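Local coordinates for peptide ABC transporter, peptide-binding protein (Thermus thermophilus, PDB 2D5W) that binds short peptides, a pentapeptide in this crystal, and probably serves as the peptide-binding component of an ABC transporter, at residues A[42-47]-A[83-88]; A[343-348]-A[415-420]; A[329-334]-A[543-548]. One frame throughout, in Å; residues are numbered along the deposited sequence.

Contact 1 of 3, residues A[42-47]-A[83-88]; sequences APFIGF and MDITIR
At a classic beta bulge, where Phe44 and Ile45 both face Ile153, the Phe44 ring meets Ile85 in strand 78-86 and Ile87 just beyond it. The shortest approach is at the far end of the ring, where Phe44 CE2 lies 3.7 Å from Ile87 CG1. Ile87 CD1 then runs on beside the same corner, 4.0 Å from Phe44 CE2 and 4.1 Å from Phe44 CZ. The two side chains cross obliquely. With its CG1 beside the backbone N (chi1 -58°), the ethyl arm of Ile87 extends to the ring, although the CB itself is not aimed at it. Nearer the backbone, Phe44 CB rests 4.3 Å from Ile85 CG2.

Strand 78-86 belongs to a four-stranded antiparallel sheet, consistent with the small extra domain found in oligopeptide-binding relatives of this family. The alternation along this strand explains its residue choice. Ile85 points toward Phe44, while Thr86 is directed away, and its OG1 is hydrogen-bonded with Asn136 and Arg68; Asp84 pairs with Arg70. Beta-branched isoleucine suits the extended backbone at Ile85 and gives the buried face a broad apolar surface. Phenylalanine suits its place because the flat ring spans the distance between chains that share no hydrogen bond here and approach no closer than 7.1 Å between Phe44 CA and Ile87 CA. Backbone hydrogen bonds to Val56, Ala58 and Ile153 fix the base of Phe44, and the rings of Phe137 and Tyr156, with Val104 of helix 101-112, also touch its side chain.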
ATOM      1  N   ALA A  42      17.204   1.978  -3.449  1.00  9.34           N
ATOM      2  CA  ALA A  42      17.506   0.796  -2.658  1.00 10.15           C
ATOM      3  C   ALA A  42      17.506   1.085  -1.164  1.00 10.05           C
ATOM      4  O   ALA A  42      17.901   2.164  -0.723  1.00 10.44           O
ATOM      5  CB  ALA A  42      18.854   0.224  -3.075  1.00 10.46           C
ATOM      6  N   PRO A  43      17.058   0.117  -0.358  1.00  9.09           N
ATOM      7  CA  PRO A  43      17.022   0.297   1.093  1.00  9.73           C
ATOM      8  C   PRO A  43      18.377  -0.010   1.724  1.00  9.50           C
ATOM      9  O   PRO A  43      19.284  -0.519   1.063  1.00  9.18           O
ATOM     10  CB  PRO A  43      15.966  -0.708   1.524  1.00 10.09           C
ATOM     11  CG  PRO A  43      16.236  -1.864   0.589  1.00 10.40           C
ATOM     12  CD  PRO A  43      16.445  -1.168  -0.748  1.00  9.58           C
ATOM     13  N   PHE A  44      18.517   0.320   3.003  1.00  9.76           N
ATOM     14  CA  PHE A  44      19.743   0.003   3.721  1.00  9.25           C
ATOM     15  C   PHE A  44      19.663  -1.491   4.019  1.00  9.56           C
ATOM     16  O   PHE A  44      20.632  -2.228   3.845  1.00  9.34           O
ATOM     17  CB  PHE A  44      19.825   0.794   5.029  1.00 10.26           C
ATOM     18  CG  PHE A  44      20.105   2.255   4.835  1.00  9.90           C
ATOM     19  CD1 PHE A  44      19.269   3.219   5.389  1.00 10.15           C
ATOM     20  CD2 PHE A  44      21.205   2.671   4.094  1.00 10.71           C
ATOM     21  CE1 PHE A  44      19.525   4.575   5.206  1.00 10.62           C
ATOM     22  CE2 PHE A  44      21.469   4.023   3.905  1.00 10.82           C
ATOM     23  CZ  PHE A  44      20.627   4.977   4.463  1.00 10.37           C
ATOM     24  N   ILE A  45      18.482  -1.918   4.458  1.00  9.20           N
ATOM     25  CA  ILE A  45      18.201  -3.310   4.781  1.00 10.38           C
ATOM     26  C   ILE A  45      16.988  -3.737   3.959  1.00  9.01           C
ATOM     27  O   ILE A  45      15.947  -3.077   3.993  1.00 10.14           O
ATOM     28  CB  ILE A  45      17.857  -3.480   6.280  1.00 10.35           C
ATOM     29  CG1 ILE A  45      19.026  -2.997   7.146  1.00 12.31           C
ATOM     30  CG2 ILE A  45      17.511  -4.941   6.575  1.00 11.61           C
ATOM     31  CD1 ILE A  45      20.320  -3.750   6.932  1.00 15.31           C
ATOM     32  N   GLY A  46      17.124  -4.827   3.211  1.00  9.65           N
ATOM     33  CA  GLY A  46      16.010  -5.311   2.416  1.00  9.61           C
ATOM     34  C   GLY A  46      15.318  -6.472   3.106  1.00  9.70           C
ATOM     35  O   GLY A  46      15.730  -6.886   4.190  1.00 10.33           O
ATOM     36  N   PHE A  47      14.254  -6.982   2.495  1.00  9.82           N
ATOM     37  CA  PHE A  47      13.520  -8.121   3.045  1.00  9.88           C
ATOM     38  C   PHE A  47      13.319  -9.063   1.860  1.00  9.39           C
ATOM     39  O   PHE A  47      12.631  -8.719   0.897  1.00  9.75           O
ATOM     40  CB  PHE A  47      12.174  -7.665   3.620  1.00 10.83           C
ATOM     41  CG  PHE A  47      11.579  -8.630   4.614  1.00 10.81           C
ATOM     42  CD1 PHE A  47      10.377  -9.281   4.346  1.00 11.47           C
ATOM     43  CD2 PHE A  47      12.220  -8.883   5.826  1.00 11.38           C
ATOM     44  CE1 PHE A  47       9.822 -10.169   5.272  1.00 12.41           C
ATOM     45  CE2 PHE A  47      11.674  -9.768   6.755  1.00 13.40           C
ATOM     46  CZ  PHE A  47      10.473 -10.410   6.476  1.00 13.24           C
ATOM     47  N   MET A  83      19.127   0.938  16.990  1.00 12.07           N
ATOM     48  CA  MET A  83      19.577   0.131  15.868  1.00 11.55           C
ATOM     49  C   MET A  83      20.704   0.825  15.106  1.00 10.91           C
ATOM     50  O   MET A  83      20.479   1.846  14.455  1.00 10.85           O
ATOM     51  CB  MET A  83      18.390  -0.110  14.940  1.00 13.07           C
ATOM     52  CG  MET A  83      18.714  -0.839  13.661  1.00 13.80           C
ATOM     53  SD  MET A  83      17.288  -0.820  12.573  1.00 18.37           S
ATOM     54  CE  MET A  83      16.315  -1.979  13.408  1.00 14.95           C
ATOM     55  N   ASP A  84      21.908   0.263  15.183  1.00 10.65           N
ATOM     56  CA  ASP A  84      23.080   0.830  14.513  1.00 10.81           C
ATOM     57  C   ASP A  84      23.208   0.357  13.074  1.00 11.75           C
ATOM     58  O   ASP A  84      23.317  -0.842  12.810  1.00 13.02           O
ATOM     59  CB  ASP A  84      24.367   0.442  15.244  1.00 12.46           C
ATOM     60  CG  ASP A  84      24.446   0.997  16.651  1.00 13.48           C
ATOM     61  OD1 ASP A  84      25.300   0.499  17.417  1.00 15.80           O
ATOM     62  OD2 ASP A  84      23.681   1.921  16.993  1.00 13.45           O
ATOM     63  N   ILE A  85      23.224   1.311  12.151  1.00 10.59           N
ATOM     64  CA  ILE A  85      23.355   1.010  10.734  1.00 10.75           C
ATOM     65  C   ILE A  85      24.606   1.675  10.177  1.00 10.05           C
ATOM     66  O   ILE A  85      24.891   2.831  10.490  1.00 10.99           O
ATOM     67  CB  ILE A  85      22.129   1.523   9.948  1.00 11.04           C
ATOM     68  CG1 ILE A  85      20.872   0.811  10.450  1.00 14.34           C
ATOM     69  CG2 ILE A  85      22.333   1.309   8.447  1.00 12.24           C
ATOM     70  CD1 ILE A  85      19.591   1.265   9.791  1.00 17.62           C
ATOM     71  N   THR A  86      25.356   0.930   9.372  1.00  9.99           N
ATOM     72  CA  THR A  86      26.556   1.456   8.736  1.00 10.63           C
ATOM     73  C   THR A  86      26.311   1.444   7.231  1.00  9.85           C
ATOM     74  O   THR A  86      26.044   0.396   6.646  1.00  9.99           O
ATOM     75  CB  THR A  86      27.799   0.589   9.043  1.00 11.72           C
ATOM     76  OG1 THR A  86      28.013   0.533  10.458  1.00 12.40           O
ATOM     77  CG2 THR A  86      29.036   1.179   8.379  1.00 12.89           C
ATOM     78  N   ILE A  87      26.385   2.616   6.611  1.00  9.09           N
ATOM     79  CA  ILE A  87      26.181   2.729   5.170  1.00  9.87           C
ATOM     80  C   ILE A  87      27.440   2.230   4.462  1.00 10.03           C
ATOM     81  O   ILE A  87      28.550   2.590   4.848  1.00 10.31           O
ATOM     82  CB  ILE A  87      25.927   4.199   4.760  1.00  9.34           C
ATOM     83  CG1 ILE A  87      24.710   4.752   5.511  1.00 10.71           C
ATOM     84  CG2 ILE A  87      25.722   4.291   3.249  1.00 10.27           C
ATOM     85  CD1 ILE A  87      24.455   6.230   5.269  1.00 11.13           C
ATOM     86  N   ARG A  88      27.276   1.393   3.438  1.00 10.14           N
ATOM     87  CA  ARG A  88      28.423   0.882   2.689  1.00 10.76           C
ATOM     88  C   ARG A  88      29.242   2.039   2.133  1.00 11.86           C
ATOM     89  O   ARG A  88      28.695   3.067   1.741  1.00 11.19           O
ATOM     90  CB  ARG A  88      27.966   0.008   1.519  1.00 11.99           C
ATOM     91  CG  ARG A  88      27.412  -1.348   1.903  1.00 13.66           C
ATOM     92  CD  ARG A  88      26.968  -2.122   0.667  1.00 14.34           C
ATOM     93  NE  ARG A  88      28.047  -2.258  -0.309  1.00 13.63           N
ATOM     94  CZ  ARG A  88      28.417  -3.410  -0.860  1.00 15.91           C
ATOM     95  NH1 ARG A  88      29.409  -3.437  -1.738  1.00 17.23           N
ATOM     96  NH2 ARG A  88      27.802  -4.536  -0.525  1.00 18.62           N
TER

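Contact 2 of 3, residues A[343-348]-A[415-420]; sequences AFFDGL and NVVRER
Phe344, near the C-terminal end of helix 337-345, meets two residues of helix 416-431, the buried Val417 beside its ring and the partly exposed Arg420 over one face. The tightly packed inner part is apolar. Val417 CG2 stands anti to its own backbone N and reaches Phe344 CD2 at 3.6 Å; the same methyl comes within 4.0 Å of Phe345 CZ. A compact branched residue suits this place, since one methyl fills the angle between two rings. Phe345 in turn has Phe344 CB over the centre of one ring face.

The outer part is no less close but is polar and hydrated. Arg420 leaves the helix with its CB 3.9 Å from Phe344 CE2, then bends at chi3 (53°), bringing its guanidinium flat over the ring. Arg420 CZ is 4.0 Å from the Phe344 ring centroid and only 11° off the normal, a cation-pi stack with the planes 28° apart; NH1 sits over the ring centre, 3.3 Å above its plane. Arg420 NH1 also donates to a water (2.8 Å to its oxygen), which passes a hydrogen bond on to Phe344 O. The looser link is from NH2, a long, weak ion pair with Asp278. A leucine in place of Phe344 would probably leave the guanidinium without its aromatic platform and freer to turn, with a gap beside Val417.

Arg418, whose side chain starts out away from this contact, forms salt bridges to Glu304 and to the backbone of the bound peptide. At Arg420 the ring face takes the charge and the water an N-H of NH1, so this residue can probably cover the apolar contact while staying hydrated.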
ATOM      1  N   ALA A 343     -18.348 -17.947  -8.071  1.00 11.39           N
ATOM      2  CA  ALA A 343     -18.519 -17.731  -9.503  1.00 11.33           C
ATOM      3  C   ALA A 343     -17.302 -17.112 -10.186  1.00 11.39           C
ATOM      4  O   ALA A 343     -16.914 -17.532 -11.273  1.00 11.76           O
ATOM      5  CB  ALA A 343     -19.743 -16.855  -9.748  1.00 13.15           C
ATOM      6  N   PHE A 344     -16.700 -16.120  -9.540  1.00 10.32           N
ATOM      7  CA  PHE A 344     -15.557 -15.408 -10.104  1.00 10.58           C
ATOM      8  C   PHE A 344     -14.203 -16.094  -9.970  1.00 10.21           C
ATOM      9  O   PHE A 344     -13.380 -16.024 -10.884  1.00 10.21           O
ATOM     10  CB  PHE A 344     -15.429 -14.024  -9.449  1.00 10.44           C
ATOM     11  CG  PHE A 344     -16.437 -13.005  -9.919  1.00  9.61           C
ATOM     12  CD1 PHE A 344     -17.713 -13.375 -10.333  1.00 11.41           C
ATOM     13  CD2 PHE A 344     -16.111 -11.649  -9.895  1.00 10.69           C
ATOM     14  CE1 PHE A 344     -18.649 -12.405 -10.716  1.00 12.25           C
ATOM     15  CE2 PHE A 344     -17.037 -10.678 -10.273  1.00 12.31           C
ATOM     16  CZ  PHE A 344     -18.308 -11.057 -10.685  1.00 11.81           C
ATOM     17  N   PHE A 345     -13.969 -16.749  -8.836  1.00 10.27           N
ATOM     18  CA  PHE A 345     -12.670 -17.362  -8.571  1.00 10.83           C
ATOM     19  C   PHE A 345     -12.707 -18.828  -8.155  1.00 11.69           C
ATOM     20  O   PHE A 345     -11.690 -19.355  -7.702  1.00 11.43           O
ATOM     21  CB  PHE A 345     -11.964 -16.585  -7.450  1.00 10.80           C
ATOM     22  CG  PHE A 345     -12.065 -15.084  -7.576  1.00  9.60           C
ATOM     23  CD1 PHE A 345     -12.640 -14.320  -6.558  1.00 10.28           C
ATOM     24  CD2 PHE A 345     -11.555 -14.427  -8.692  1.00  9.98           C
ATOM     25  CE1 PHE A 345     -12.699 -12.927  -6.652  1.00  9.94           C
ATOM     26  CE2 PHE A 345     -11.609 -13.037  -8.793  1.00  9.05           C
ATOM     27  CZ  PHE A 345     -12.183 -12.287  -7.772  1.00  9.86           C
ATOM     28  N   ASP A 346     -13.856 -19.479  -8.305  1.00 12.12           N
ATOM     29  CA  ASP A 346     -14.007 -20.871  -7.885  1.00 13.19           C
ATOM     30  C   ASP A 346     -13.641 -21.006  -6.407  1.00 13.31           C
ATOM     31  O   ASP A 346     -13.142 -22.044  -5.967  1.00 14.68           O
ATOM     32  CB  ASP A 346     -13.135 -21.805  -8.729  1.00 14.95           C
ATOM     33  CG  ASP A 346     -13.705 -22.037 -10.114  1.00 16.88           C
ATOM     34  OD1 ASP A 346     -14.934 -22.236 -10.223  1.00 17.92           O
ATOM     35  OD2 ASP A 346     -12.925 -22.033 -11.089  1.00 20.35           O
ATOM     36  N   GLY A 347     -13.891 -19.935  -5.656  1.00 13.08           N
ATOM     37  CA  GLY A 347     -13.616 -19.912  -4.228  1.00 13.00           C
ATOM     38  C   GLY A 347     -12.156 -19.890  -3.817  1.00 13.17           C
ATOM     39  O   GLY A 347     -11.852 -19.915  -2.622  1.00 13.95           O
ATOM     40  N   LEU A 348     -11.250 -19.819  -4.787  1.00 13.22           N
ATOM     41  CA  LEU A 348      -9.822 -19.830  -4.488  1.00 13.13           C
ATOM     42  C   LEU A 348      -9.312 -18.575  -3.776  1.00 12.63           C
ATOM     43  O   LEU A 348      -8.238 -18.591  -3.174  1.00 14.16           O
ATOM     44  CB  LEU A 348      -9.036 -20.127  -5.766  1.00 14.05           C
ATOM     45  CG  LEU A 348      -9.361 -21.527  -6.313  1.00 15.37           C
ATOM     46  CD1 LEU A 348      -8.653 -21.747  -7.639  1.00 16.17           C
ATOM     47  CD2 LEU A 348      -8.949 -22.592  -5.299  1.00 17.41           C
ATOM     48  N   ASN A 415     -10.484  -1.758 -14.123  1.00  9.08           N
ATOM     49  CA  ASN A 415     -10.255  -3.041 -13.475  1.00  8.68           C
ATOM     50  C   ASN A 415     -11.557  -3.803 -13.671  1.00  8.63           C
ATOM     51  O   ASN A 415     -12.528  -3.628 -12.930  1.00  9.59           O
ATOM     52  CB  ASN A 415      -9.942  -2.841 -11.994  1.00  9.29           C
ATOM     53  CG  ASN A 415      -9.461  -4.107 -11.336  1.00  8.57           C
ATOM     54  OD1 ASN A 415     -10.248  -5.008 -11.054  1.00 10.11           O
ATOM     55  ND2 ASN A 415      -8.155  -4.194 -11.103  1.00 11.03           N
ATOM     56  N   VAL A 416     -11.567  -4.656 -14.688  1.00  8.44           N
ATOM     57  CA  VAL A 416     -12.769  -5.379 -15.056  1.00  8.05           C
ATOM     58  C   VAL A 416     -13.435  -6.216 -13.977  1.00  8.18           C
ATOM     59  O   VAL A 416     -14.661  -6.181 -13.855  1.00  8.84           O
ATOM     60  CB  VAL A 416     -12.515  -6.232 -16.320  1.00  9.02           C
ATOM     61  CG1 VAL A 416     -13.782  -6.982 -16.715  1.00 11.12           C
ATOM     62  CG2 VAL A 416     -12.073  -5.323 -17.464  1.00  9.87           C
ATOM     63  N   VAL A 417     -12.668  -6.942 -13.173  1.00  8.56           N
ATOM     64  CA  VAL A 417     -13.316  -7.751 -12.152  1.00  8.93           C
ATOM     65  C   VAL A 417     -14.047  -6.864 -11.138  1.00  8.35           C
ATOM     66  O   VAL A 417     -15.097  -7.247 -10.616  1.00  9.21           O
ATOM     67  CB  VAL A 417     -12.314  -8.712 -11.447  1.00  9.65           C
ATOM     68  CG1 VAL A 417     -11.476  -7.970 -10.422  1.00 11.93           C
ATOM     69  CG2 VAL A 417     -13.078  -9.869 -10.811  1.00 11.67           C
ATOM     70  N   ARG A 418     -13.516  -5.674 -10.866  1.00  8.46           N
ATOM     71  CA  ARG A 418     -14.177  -4.754  -9.945  1.00  8.41           C
ATOM     72  C   ARG A 418     -15.420  -4.141 -10.587  1.00  8.77           C
ATOM     73  O   ARG A 418     -16.425  -3.913  -9.912  1.00  8.68           O
ATOM     74  CB  ARG A 418     -13.208  -3.656  -9.506  1.00  8.14           C
ATOM     75  CG  ARG A 418     -12.235  -4.127  -8.449  1.00  8.26           C
ATOM     76  CD  ARG A 418     -11.166  -3.102  -8.175  1.00  7.75           C
ATOM     77  NE  ARG A 418     -10.323  -3.515  -7.062  1.00  8.49           N
ATOM     78  CZ  ARG A 418      -9.162  -2.948  -6.752  1.00  7.26           C
ATOM     79  NH1 ARG A 418      -8.699  -1.936  -7.476  1.00  8.55           N
ATOM     80  NH2 ARG A 418      -8.467  -3.400  -5.718  1.00  8.20           N
ATOM     81  N   GLU A 419     -15.356  -3.861 -11.886  1.00  8.85           N
ATOM     82  CA  GLU A 419     -16.509  -3.304 -12.578  1.00  8.58           C
ATOM     83  C   GLU A 419     -17.620  -4.357 -12.574  1.00  8.71           C
ATOM     84  O   GLU A 419     -18.797  -4.030 -12.407  1.00  9.95           O
ATOM     85  CB  GLU A 419     -16.103  -2.878 -13.997  1.00 10.31           C
ATOM     86  CG  GLU A 419     -15.100  -1.716 -13.961  1.00 12.28           C
ATOM     87  CD  GLU A 419     -14.498  -1.350 -15.306  1.00 13.74           C
ATOM     88  OE1 GLU A 419     -14.206  -2.261 -16.106  1.00 16.70           O
ATOM     89  OE2 GLU A 419     -14.288  -0.139 -15.549  1.00 14.26           O
ATOM     90  N   ARG A 420     -17.242  -5.623 -12.725  1.00  8.01           N
ATOM     91  CA  ARG A 420     -18.204  -6.721 -12.694  1.00  9.03           C
ATOM     92  C   ARG A 420     -18.763  -6.871 -11.275  1.00  9.02           C
ATOM     93  O   ARG A 420     -19.951  -7.146 -11.084  1.00 10.04           O
ATOM     94  CB  ARG A 420     -17.530  -8.026 -13.130  1.00  8.86           C
ATOM     95  CG  ARG A 420     -17.239  -8.107 -14.632  1.00  9.00           C
ATOM     96  CD  ARG A 420     -16.273  -9.245 -14.946  1.00 10.72           C
ATOM     97  NE  ARG A 420     -16.741 -10.510 -14.391  1.00 10.94           N
ATOM     98  CZ  ARG A 420     -15.945 -11.501 -14.001  1.00 10.99           C
ATOM     99  NH1 ARG A 420     -16.469 -12.612 -13.503  1.00 12.30           N
ATOM    100  NH2 ARG A 420     -14.628 -11.381 -14.100  1.00 12.85           N
TER
HETATM  101  O   HOH W   1     -14.305 -14.302 -13.089  1.00 14.41           O

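Contact 3 of 3, residues A[329-334]-A[543-548]; sequences QAILHA and PALPLY
Helix 325-333 packs on a strand of the mixed sheet, an alpha/beta layer contact in which Ile331 and Leu332 meet Leu545 and Pro546. The short segments 329-333 and 544-548 run nearly parallel, 20° apart, with axes 9.3 Å from each other at closest approach, a distance filled by aliphatic side chains. Ile331 CG2 and Leu545 CD1 make the shortest contact, 3.6 Å, the two side chains meeting at about a right angle. Leu332 has its CG opposite the backbone N (chi1 -167°). Its CD1 lies between Leu545 CB (4.2 Å) and Pro546 O (4.1 Å), while Leu332 CD2 is 4.1 Å from Pro546 CD.

Leucine suits this place because its two methyls together cover this stretch of strand. Pro546 has no N-H, and backbone bonds to strand 293-308 are made by Leu545 and Leu547 beside it; the Pro546 carbonyl accepts from Arg337 of the next helix. No hydrogen bond crosses between helix and strand, so their attachment here rests on shape and the exclusion of water, with all four touching residues buried.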
ATOM      1  N   GLN A 329     -23.924  -3.186   8.526  1.00 10.00           N
ATOM      2  CA  GLN A 329     -24.239  -4.605   8.639  1.00 10.48           C
ATOM      3  C   GLN A 329     -25.289  -4.969   7.583  1.00 10.12           C
ATOM      4  O   GLN A 329     -25.210  -6.025   6.956  1.00 10.36           O
ATOM      5  CB  GLN A 329     -24.780  -4.920  10.034  1.00 10.01           C
ATOM      6  CG  GLN A 329     -23.801  -4.622  11.157  1.00 11.70           C
ATOM      7  CD  GLN A 329     -24.408  -4.845  12.525  1.00 12.23           C
ATOM      8  OE1 GLN A 329     -25.603  -4.637  12.722  1.00 15.10           O
ATOM      9  NE2 GLN A 329     -23.586  -5.254  13.481  1.00 12.62           N
ATOM     10  N   ALA A 330     -26.268  -4.087   7.384  1.00 10.28           N
ATOM     11  CA  ALA A 330     -27.319  -4.328   6.401  1.00 10.14           C
ATOM     12  C   ALA A 330     -26.720  -4.451   5.006  1.00 10.42           C
ATOM     13  O   ALA A 330     -27.048  -5.372   4.257  1.00 11.36           O
ATOM     14  CB  ALA A 330     -28.339  -3.190   6.433  1.00 11.16           C
ATOM     15  N   ILE A 331     -25.845  -3.518   4.653  1.00  9.79           N
ATOM     16  CA  ILE A 331     -25.222  -3.558   3.340  1.00 10.18           C
ATOM     17  C   ILE A 331     -24.439  -4.854   3.149  1.00  9.58           C
ATOM     18  O   ILE A 331     -24.548  -5.496   2.105  1.00 10.02           O
ATOM     19  CB  ILE A 331     -24.286  -2.345   3.119  1.00  9.91           C
ATOM     20  CG1 ILE A 331     -25.114  -1.055   3.061  1.00 10.43           C
ATOM     21  CG2 ILE A 331     -23.493  -2.519   1.821  1.00 10.56           C
ATOM     22  CD1 ILE A 331     -24.279   0.218   3.026  1.00 12.56           C
ATOM     23  N   LEU A 332     -23.668  -5.257   4.157  1.00  9.43           N
ATOM     24  CA  LEU A 332     -22.880  -6.477   4.020  1.00  9.49           C
ATOM     25  C   LEU A 332     -23.762  -7.711   3.830  1.00  9.84           C
ATOM     26  O   LEU A 332     -23.416  -8.611   3.059  1.00 10.10           O
ATOM     27  CB  LEU A 332     -21.942  -6.661   5.221  1.00  9.84           C
ATOM     28  CG  LEU A 332     -20.858  -7.737   5.041  1.00  9.09           C
ATOM     29  CD1 LEU A 332     -20.077  -7.484   3.752  1.00 10.84           C
ATOM     30  CD2 LEU A 332     -19.923  -7.741   6.242  1.00 10.36           C
ATOM     31  N   HIS A 333     -24.895  -7.760   4.529  1.00 10.07           N
ATOM     32  CA  HIS A 333     -25.820  -8.888   4.388  1.00 10.55           C
ATOM     33  C   HIS A 333     -26.397  -8.927   2.971  1.00 10.39           C
ATOM     34  O   HIS A 333     -26.883  -9.968   2.520  1.00 11.53           O
ATOM     35  CB  HIS A 333     -26.985  -8.783   5.384  1.00 11.35           C
ATOM     36  CG  HIS A 333     -26.681  -9.323   6.748  1.00 11.41           C
ATOM     37  ND1 HIS A 333     -26.226 -10.607   6.961  1.00 12.40           N
ATOM     38  CD2 HIS A 333     -26.824  -8.768   7.976  1.00 11.82           C
ATOM     39  CE1 HIS A 333     -26.104 -10.820   8.261  1.00 12.28           C
ATOM     40  NE2 HIS A 333     -26.462  -9.720   8.897  1.00 12.89           N
ATOM     41  N   ALA A 334     -26.351  -7.792   2.277  1.00  9.48           N
ATOM     42  CA  ALA A 334     -26.873  -7.707   0.916  1.00 10.38           C
ATOM     43  C   ALA A 334     -25.811  -7.973  -0.149  1.00 10.75           C
ATOM     44  O   ALA A 334     -26.117  -7.986  -1.338  1.00 11.78           O
ATOM     45  CB  ALA A 334     -27.511  -6.344   0.689  1.00 10.92           C
ATOM     46  N   PRO A 543     -16.330  -1.162  10.309  1.00  9.39           N
ATOM     47  CA  PRO A 543     -15.960   0.186   9.856  1.00  9.63           C
ATOM     48  C   PRO A 543     -15.721   0.199   8.344  1.00  9.05           C
ATOM     49  O   PRO A 543     -15.827   1.235   7.693  1.00  9.97           O
ATOM     50  CB  PRO A 543     -14.708   0.500  10.674  1.00 10.49           C
ATOM     51  CG  PRO A 543     -14.144  -0.853  10.996  1.00 10.50           C
ATOM     52  CD  PRO A 543     -15.366  -1.678  11.297  1.00  9.74           C
ATOM     53  N   ALA A 544     -15.380  -0.967   7.805  1.00  9.34           N
ATOM     54  CA  ALA A 544     -15.191  -1.157   6.369  1.00  8.99           C
ATOM     55  C   ALA A 544     -15.806  -2.525   6.099  1.00  9.22           C
ATOM     56  O   ALA A 544     -15.940  -3.335   7.018  1.00  9.80           O
ATOM     57  CB  ALA A 544     -13.711  -1.158   6.001  1.00 10.00           C
ATOM     58  N   LEU A 545     -16.190  -2.785   4.855  1.00  8.74           N
ATOM     59  CA  LEU A 545     -16.792  -4.066   4.517  1.00  8.77           C
ATOM     60  C   LEU A 545     -15.737  -4.977   3.911  1.00  8.72           C
ATOM     61  O   LEU A 545     -15.193  -4.687   2.845  1.00  8.93           O
ATOM     62  CB  LEU A 545     -17.942  -3.867   3.525  1.00  9.31           C
ATOM     63  CG  LEU A 545     -18.973  -2.797   3.901  1.00  9.85           C
ATOM     64  CD1 LEU A 545     -20.085  -2.773   2.864  1.00 10.81           C
ATOM     65  CD2 LEU A 545     -19.545  -3.086   5.280  1.00 11.96           C
ATOM     66  N   PRO A 546     -15.416  -6.084   4.595  1.00  7.90           N
ATOM     67  CA  PRO A 546     -14.407  -6.994   4.050  1.00  8.09           C
ATOM     68  C   PRO A 546     -14.999  -7.799   2.900  1.00  8.01           C
ATOM     69  O   PRO A 546     -16.137  -8.260   2.992  1.00  9.52           O
ATOM     70  CB  PRO A 546     -14.054  -7.863   5.253  1.00  7.90           C
ATOM     71  CG  PRO A 546     -15.382  -7.985   5.963  1.00  9.34           C
ATOM     72  CD  PRO A 546     -15.964  -6.586   5.872  1.00  9.12           C
ATOM     73  N   LEU A 547     -14.245  -7.954   1.814  1.00  7.90           N
ATOM     74  CA  LEU A 547     -14.746  -8.727   0.682  1.00  8.45           C
ATOM     75  C   LEU A 547     -14.020 -10.067   0.550  1.00  8.89           C
ATOM     76  O   LEU A 547     -14.607 -11.114   0.816  1.00  9.30           O
ATOM     77  CB  LEU A 547     -14.648  -7.918  -0.620  1.00  9.24           C
ATOM     78  CG  LEU A 547     -15.537  -6.665  -0.683  1.00  8.29           C
ATOM     79  CD1 LEU A 547     -15.429  -6.038  -2.066  1.00  9.14           C
ATOM     80  CD2 LEU A 547     -16.990  -7.024  -0.375  1.00 10.20           C
ATOM     81  N   TYR A 548     -12.751 -10.047   0.151  1.00  8.26           N
ATOM     82  CA  TYR A 548     -11.990 -11.285   0.018  1.00  8.64           C
ATOM     83  C   TYR A 548     -10.486 -11.055   0.073  1.00  8.91           C
ATOM     84  O   TYR A 548     -10.011  -9.935  -0.124  1.00  8.71           O
ATOM     85  CB  TYR A 548     -12.361 -12.022  -1.285  1.00  8.63           C
ATOM     86  CG  TYR A 548     -12.286 -11.199  -2.557  1.00  8.53           C
ATOM     87  CD1 TYR A 548     -13.398 -10.499  -3.034  1.00  9.38           C
ATOM     88  CD2 TYR A 548     -11.108 -11.140  -3.299  1.00  9.01           C
ATOM     89  CE1 TYR A 548     -13.331  -9.764  -4.224  1.00  9.00           C
ATOM     90  CE2 TYR A 548     -11.033 -10.409  -4.483  1.00  9.12           C
ATOM     91  CZ  TYR A 548     -12.142  -9.727  -4.939  1.00  8.81           C
ATOM     92  OH  TYR A 548     -12.051  -9.014  -6.115  1.00 10.12           O
TER

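Contacts 2 and 3 are neighbours, their centres 17 Å apart, whereas contact 1 lies on the opposite side of the chain's centre, 40 Å from contact 2 and 41 Å from contact 3. Helices 325-333 and 337-345 are consecutive, so the chain passes from contact 3 directly into contact 2. The two meet where Phe345 CZ approaches Tyr548 OH at 3.7 Å. They also share Glu304 of strand 293-308, which pairs with Arg418 and is backbone-bonded to Leu547 and Tyr548. Because Arg418 also reaches the backbone of the bound peptide, contact 2 borders the binding site. Contact 1 touches neither, its nearest atoms being about 21 Å from contact 3.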